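Local coordinates for protein oxidoreductase (Ralstonia eutropha, PDB 3HJ9) that binds flavin mononucleotide in a two-chain assembly and is probably an oxidoreductase of the nitroreductase family, at residues 172-175 and 179-182; 63-68 and 112-117. All coordinates share one frame; numbering follows the deposited sequence.

Contact 1: residues 172-175 and 179-182; sequences YLYC and GLGA
C175 stands at the centre of this contact, its CB and SG set against the chain that doubles back after the end of helix 156-177. With chi1 at -71° the sulfur swings away from the C175 carbonyl, and SG meets A182 CB at 3.9 Å. C175 CB packs on L180 CB, also at 3.9 Å. The carbonyl of the same cysteine accepts the one hydrogen bond across the contact: L180 N lies 2.7 Å from C175 O, with a nearly straight N-H...O angle of 166° and the donor tilted 31° out of the carbonyl plane. G179, just before the donor, has a positive phi; with the bond reaching back five residues and the C175-L180 apolar touch, the turn is consistent with a Schellman motif at the helix C-terminus.

A182 O approaches the Y172 ring obliquely, 3.5 Å from CE1, and A182 CB is 4.0 Å from CD1. The Y172 hydroxyl is hydrogen-bonded to S51 OG and V184 N, and the ring makes a cation-pi contact with R49. R49 and S51 both bind FMN, and the Y172 side chain itself comes within about 4 Å (nearest atoms) of a bound FMN, so Y172 borders the flavin site. Y174 adds a looser touch, CE2 to L180 CD1 at 4.4 Å.

The two segments join the last turns of helix 156-177 to strand 181-185, an outermost strand of the chain's antiparallel sheet. I211 of neighbouring strand 203-212 touches both C175 and A182, helix 62-73 packs against Y174 and L180, and L173 meets L173 of the second subunit.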
ATOM      1  N   TYR A 172       8.152   3.954  -1.420  1.00 17.85           N
ATOM      2  CA  TYR A 172       8.652   3.483  -2.736  1.00 17.41           C
ATOM      3  C   TYR A 172       8.638   4.550  -3.816  1.00 15.95           C
ATOM      4  O   TYR A 172       9.637   4.757  -4.509  1.00 16.77           O
ATOM      5  CB  TYR A 172       7.828   2.311  -3.264  1.00 18.33           C
ATOM      6  CG  TYR A 172       8.330   0.920  -3.009  1.00 17.90           C
ATOM      7  CD1 TYR A 172       9.489   0.451  -3.625  1.00 19.14           C
ATOM      8  CD2 TYR A 172       7.577   0.015  -2.242  1.00 18.49           C
ATOM      9  CE1 TYR A 172       9.920  -0.915  -3.437  1.00 19.18           C
ATOM     10  CE2 TYR A 172       7.991  -1.324  -2.075  1.00 17.19           C
ATOM     11  CZ  TYR A 172       9.137  -1.779  -2.654  1.00 17.45           C
ATOM     12  OH  TYR A 172       9.483  -3.097  -2.461  1.00 17.17           O
ATOM     13  N   LEU A 173       7.482   5.201  -3.945  1.00 15.32           N
ATOM     14  CA  LEU A 173       7.256   6.266  -4.919  1.00 15.62           C
ATOM     15  C   LEU A 173       8.161   7.474  -4.632  1.00 15.67           C
ATOM     16  O   LEU A 173       8.779   8.024  -5.571  1.00 16.58           O
ATOM     17  CB  LEU A 173       5.756   6.658  -5.006  1.00 15.41           C
ATOM     18  CG  LEU A 173       4.828   5.560  -5.575  1.00 15.65           C
ATOM     19  CD1 LEU A 173       3.344   5.900  -5.402  1.00 14.97           C
ATOM     20  CD2 LEU A 173       5.158   5.215  -7.052  1.00 14.08           C
ATOM     21  N   TYR A 174       8.297   7.839  -3.349  1.00 16.48           N
ATOM     22  CA  TYR A 174       9.242   8.903  -2.968  1.00 17.28           C
ATOM     23  C   TYR A 174      10.673   8.504  -3.395  1.00 16.77           C
ATOM     24  O   TYR A 174      11.376   9.301  -4.036  1.00 15.79           O
ATOM     25  CB  TYR A 174       9.162   9.297  -1.476  1.00 17.41           C
ATOM     26  CG  TYR A 174      10.193  10.315  -1.192  1.00 18.69           C
ATOM     27  CD1 TYR A 174       9.989  11.658  -1.525  1.00 19.78           C
ATOM     28  CD2 TYR A 174      11.451   9.931  -0.718  1.00 20.47           C
ATOM     29  CE1 TYR A 174      11.014  12.603  -1.339  1.00 20.11           C
ATOM     30  CE2 TYR A 174      12.479  10.869  -0.535  1.00 20.55           C
ATOM     31  CZ  TYR A 174      12.251  12.191  -0.829  1.00 20.46           C
ATOM     32  OH  TYR A 174      13.288  13.077  -0.655  1.00 21.43           O
ATOM     33  N   CYS A 175      11.067   7.268  -3.106  1.00 16.42           N
ATOM     34  CA  CYS A 175      12.410   6.800  -3.469  1.00 18.03           C
ATOM     35  C   CYS A 175      12.672   6.913  -4.969  1.00 18.41           C
ATOM     36  O   CYS A 175      13.749   7.402  -5.382  1.00 19.03           O
ATOM     37  CB  CYS A 175      12.671   5.392  -2.942  1.00 18.97           C
ATOM     38  SG  CYS A 175      12.842   5.429  -1.149  1.00 21.56           S
ATOM     39  N   GLY A 179      15.631   9.319  -6.662  1.00 20.04           N
ATOM     40  CA  GLY A 179      16.790   8.523  -7.070  1.00 19.93           C
ATOM     41  C   GLY A 179      17.340   7.577  -6.010  1.00 19.57           C
ATOM     42  O   GLY A 179      18.538   7.285  -6.004  1.00 18.59           O
ATOM     43  N   LEU A 180      16.469   7.084  -5.132  1.00 18.39           N
ATOM     44  CA  LEU A 180      16.852   6.177  -4.064  1.00 20.52           C
ATOM     45  C   LEU A 180      16.266   4.783  -4.338  1.00 21.33           C
ATOM     46  O   LEU A 180      15.260   4.639  -5.032  1.00 21.94           O
ATOM     47  CB  LEU A 180      16.316   6.684  -2.718  1.00 21.37           C
ATOM     48  CG  LEU A 180      16.861   7.977  -2.110  1.00 22.35           C
ATOM     49  CD1 LEU A 180      16.069   8.357  -0.843  1.00 21.64           C
ATOM     50  CD2 LEU A 180      18.366   7.808  -1.786  1.00 22.30           C
ATOM     51  N   GLY A 181      16.919   3.765  -3.791  1.00 20.96           N
ATOM     52  CA  GLY A 181      16.437   2.393  -3.835  1.00 19.75           C
ATOM     53  C   GLY A 181      15.619   2.111  -2.582  1.00 20.20           C
ATOM     54  O   GLY A 181      15.827   2.751  -1.524  1.00 21.27           O
ATOM     55  N   ALA A 182      14.704   1.144  -2.694  1.00 19.57           N
ATOM     56  CA  ALA A 182      13.869   0.675  -1.602  1.00 18.50           C
ATOM     57  C   ALA A 182      13.453  -0.802  -1.817  1.00 18.81           C
ATOM     58  O   ALA A 182      13.404  -1.264  -2.964  1.00 16.22           O
ATOM     59  CB  ALA A 182      12.600   1.587  -1.447  1.00 16.87           C
TER

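Contact 2: residues 63-68 and 112-117; sequences KQLSEL and HCLELK
Helix 62-73 packs against strand 113-116 and the G1 beta bulge that leads into it, where H112 and C113 both face D108; S66 and H112 make the polar half of the join, L65 and L114 the apolar half. The H112 imidazole meets the helix by its edge: NE2 donates to S66 OG at 2.7 Å, with the hydroxyl oxygen only 8° out of the ring plane. S66 O also sits at the ring edge, in the plane of the imidazole, 3.3 Å from H112 CE1. S66 carries its OG anti to the backbone N (chi1 170°), where it meets NE2 and is also hydrogen-bonded to P32 O. At the other nitrogen of the ring, ND1 is hydrogen-bonded to Y107 OH, so both nitrogens have partners and the rotation of the imidazole is fixed. W70 of the helix and L31, in the loop after strand 28-30, pack on the H112 side chain as well.

In the antiparallel sheet, strand 113-116 lies between 28-30 and 103-108, and L114 pairs through its backbone with I29. The L114 side chain points toward the helix and reaches L65 tip to tip, L114 CD1 to L65 CD2 at 4.0 Å. L69 of the same helix and Y105 of strand 103-108 also touch L114.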
ATOM      1  N   LYS A  63      17.179  16.448   4.532  1.00 20.67           N
ATOM      2  CA  LYS A  63      16.033  16.810   3.669  1.00 21.73           C
ATOM      3  C   LYS A  63      15.322  15.570   3.126  1.00 20.77           C
ATOM      4  O   LYS A  63      14.096  15.527   3.110  1.00 19.51           O
ATOM      5  CB  LYS A  63      16.472  17.703   2.489  1.00 23.78           C
ATOM      6  CG  LYS A  63      15.315  18.268   1.584  1.00 26.25           C
ATOM      7  CD  LYS A  63      15.881  19.116   0.417  1.00 28.16           C
ATOM      8  CE  LYS A  63      14.810  19.664  -0.548  1.00 29.45           C
ATOM      9  NZ  LYS A  63      13.960  18.611  -1.175  1.00 30.77           N
ATOM     10  N   GLN A  64      16.097  14.581   2.677  1.00 21.48           N
ATOM     11  CA  GLN A  64      15.546  13.351   2.145  1.00 23.39           C
ATOM     12  C   GLN A  64      14.954  12.486   3.239  1.00 23.68           C
ATOM     13  O   GLN A  64      13.881  11.931   3.037  1.00 23.78           O
ATOM     14  CB  GLN A  64      16.539  12.555   1.311  1.00 25.32           C
ATOM     15  CG  GLN A  64      16.795  13.147  -0.067  1.00 27.23           C
ATOM     16  CD  GLN A  64      17.609  12.219  -0.965  1.00 28.59           C
ATOM     17  OE1 GLN A  64      18.248  11.270  -0.489  1.00 29.38           O
ATOM     18  NE2 GLN A  64      17.608  12.506  -2.272  1.00 29.38           N
ATOM     19  N   LEU A  65      15.633  12.356   4.385  1.00 23.01           N
ATOM     20  CA  LEU A  65      15.040  11.596   5.505  1.00 21.53           C
ATOM     21  C   LEU A  65      13.666  12.181   5.874  1.00 21.03           C
ATOM     22  O   LEU A  65      12.693  11.451   6.061  1.00 20.80           O
ATOM     23  CB  LEU A  65      15.957  11.612   6.714  1.00 20.19           C
ATOM     24  CG  LEU A  65      15.553  10.831   7.968  1.00 19.18           C
ATOM     25  CD1 LEU A  65      15.284   9.350   7.653  1.00 17.00           C
ATOM     26  CD2 LEU A  65      16.663  11.030   9.037  1.00 18.63           C
ATOM     27  N   SER A  66      13.598  13.506   5.918  1.00 21.02           N
ATOM     28  CA  SER A  66      12.370  14.229   6.245  1.00 20.97           C
ATOM     29  C   SER A  66      11.239  13.951   5.277  1.00 20.92           C
ATOM     30  O   SER A  66      10.139  13.589   5.695  1.00 20.22           O
ATOM     31  CB  SER A  66      12.647  15.732   6.284  1.00 20.60           C
ATOM     32  OG  SER A  66      11.455  16.489   6.378  1.00 21.18           O
ATOM     33  N   GLU A  67      11.512  14.136   3.988  1.00 20.83           N
ATOM     34  CA  GLU A  67      10.507  13.922   2.948  1.00 20.86           C
ATOM     35  C   GLU A  67      10.015  12.460   2.854  1.00 19.02           C
ATOM     36  O   GLU A  67       8.835  12.229   2.674  1.00 19.02           O
ATOM     37  CB  GLU A  67      10.991  14.473   1.600  1.00 21.64           C
ATOM     38  CG  GLU A  67      11.126  15.994   1.604  1.00 23.28           C
ATOM     39  CD  GLU A  67      11.624  16.568   0.302  1.00 24.88           C
ATOM     40  OE1 GLU A  67      12.200  15.814  -0.515  1.00 27.23           O
ATOM     41  OE2 GLU A  67      11.424  17.783   0.090  1.00 28.10           O
ATOM     42  N   LEU A  68      10.920  11.512   3.037  1.00 18.82           N
ATOM     43  CA  LEU A  68      10.621  10.064   3.054  1.00 18.31           C
ATOM     44  C   LEU A  68       9.640   9.729   4.177  1.00 19.33           C
ATOM     45  O   LEU A  68       8.592   9.053   3.948  1.00 19.33           O
ATOM     46  CB  LEU A  68      11.921   9.254   3.289  1.00 18.72           C
ATOM     47  CG  LEU A  68      11.823   7.748   3.552  1.00 19.62           C
ATOM     48  CD1 LEU A  68      11.229   7.015   2.312  1.00 17.87           C
ATOM     49  CD2 LEU A  68      13.200   7.183   3.983  1.00 19.21           C
ATOM     50  N   HIS A 112       6.541  16.143  13.348  1.00 19.67           N
ATOM     51  CA  HIS A 112       7.497  15.869  12.300  1.00 19.47           C
ATOM     52  C   HIS A 112       8.916  15.794  12.856  1.00 19.99           C
ATOM     53  O   HIS A 112       9.770  16.592  12.526  1.00 19.23           O
ATOM     54  CB  HIS A 112       7.353  16.877  11.152  1.00 19.20           C
ATOM     55  CG  HIS A 112       8.146  16.532   9.930  1.00 19.49           C
ATOM     56  ND1 HIS A 112       8.008  15.329   9.272  1.00 19.54           N
ATOM     57  CD2 HIS A 112       9.061  17.243   9.226  1.00 18.55           C
ATOM     58  CE1 HIS A 112       8.828  15.299   8.239  1.00 19.47           C
ATOM     59  NE2 HIS A 112       9.479  16.446   8.191  1.00 19.69           N
ATOM     60  N   CYS A 113       9.104  14.873  13.786  1.00 19.62           N
ATOM     61  CA  CYS A 113      10.404  14.630  14.362  1.00 20.47           C
ATOM     62  C   CYS A 113      10.543  13.157  14.711  1.00 19.14           C
ATOM     63  O   CYS A 113       9.550  12.422  14.716  1.00 18.91           O
ATOM     64  CB  CYS A 113      10.593  15.503  15.597  1.00 22.14           C
ATOM     65  SG  CYS A 113       9.462  15.068  16.867  1.00 24.96           S
ATOM     66  N   LEU A 114      11.775  12.789  15.045  1.00 18.69           N
ATOM     67  CA  LEU A 114      12.177  11.436  15.456  1.00 18.53           C
ATOM     68  C   LEU A 114      12.500  11.427  16.970  1.00 17.92           C
ATOM     69  O   LEU A 114      13.228  12.267  17.446  1.00 17.59           O
ATOM     70  CB  LEU A 114      13.400  11.008  14.639  1.00 17.89           C
ATOM     71  CG  LEU A 114      13.241  10.798  13.117  1.00 18.24           C
ATOM     72  CD1 LEU A 114      14.617  10.607  12.435  1.00 18.12           C
ATOM     73  CD2 LEU A 114      12.345   9.632  12.908  1.00 18.15           C
ATOM     74  N   GLU A 115      11.919  10.484  17.700  1.00 18.28           N
ATOM     75  CA  GLU A 115      12.094  10.307  19.151  1.00 18.23           C
ATOM     76  C   GLU A 115      12.834   8.988  19.351  1.00 15.63           C
ATOM     77  O   GLU A 115      12.439   7.977  18.774  1.00 13.42           O
ATOM     78  CB  GLU A 115      10.733  10.229  19.834  1.00 21.22           C
ATOM     79  CG  GLU A 115       9.916  11.502  19.738  1.00 24.24           C
ATOM     80  CD  GLU A 115       8.543  11.430  20.482  1.00 27.39           C
ATOM     81  OE1 GLU A 115       8.291  12.337  21.316  1.00 29.73           O
ATOM     82  OE2 GLU A 115       7.734  10.485  20.259  1.00 29.33           O
ATOM     83  N   LEU A 116      13.921   9.016  20.119  1.00 14.29           N
ATOM     84  CA  LEU A 116      14.745   7.816  20.378  1.00 14.63           C
ATOM     85  C   LEU A 116      13.949   6.732  21.129  1.00 13.84           C
ATOM     86  O   LEU A 116      13.297   7.023  22.129  1.00 15.42           O
ATOM     87  CB  LEU A 116      16.037   8.187  21.125  1.00 13.36           C
ATOM     88  CG  LEU A 116      17.074   7.086  21.410  1.00 13.49           C
ATOM     89  CD1 LEU A 116      17.635   6.528  20.108  1.00 11.32           C
ATOM     90  CD2 LEU A 116      18.173   7.667  22.322  1.00 13.18           C
ATOM     91  N   LYS A 117      13.943   5.535  20.563  1.00 14.59           N
ATOM     92  CA  LYS A 117      13.319   4.322  21.117  1.00 15.70           C
ATOM     93  C   LYS A 117      14.425   3.422  21.688  1.00 15.60           C
ATOM     94  O   LYS A 117      14.245   2.846  22.760  1.00 14.07           O
ATOM     95  CB  LYS A 117      12.549   3.567  20.027  1.00 17.68           C
ATOM     96  CG  LYS A 117      11.819   2.287  20.476  1.00 19.10           C
ATOM     97  CD  LYS A 117      10.664   2.576  21.478  1.00 20.92           C
ATOM     98  CE  LYS A 117      10.220   1.293  22.132  1.00 21.74           C
ATOM     99  NZ  LYS A 117       9.265   1.438  23.255  1.00 21.50           N
TER

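In the fold
Both contacts are largely buried and reach the same antiparallel sheet at different strands: contact 1 involves 181-185, outermost on one side, whereas contact 2 uses 113-116, next to the outermost strand on the other. Their centres lie about 16 Å apart. Contact 1 closes a short backbone turn by a main-chain bond and close apolar packing near the FMN site; contact 2 joins elements distant in sequence through a histidine-serine bond and one leucine pair, away from the annotated sites. Helices 62-73 and 156-177 bring the two together: Y174 OH is 2.9 Å from E67 OE1, probably hydrogen-bonded, and L180 packs on Q64.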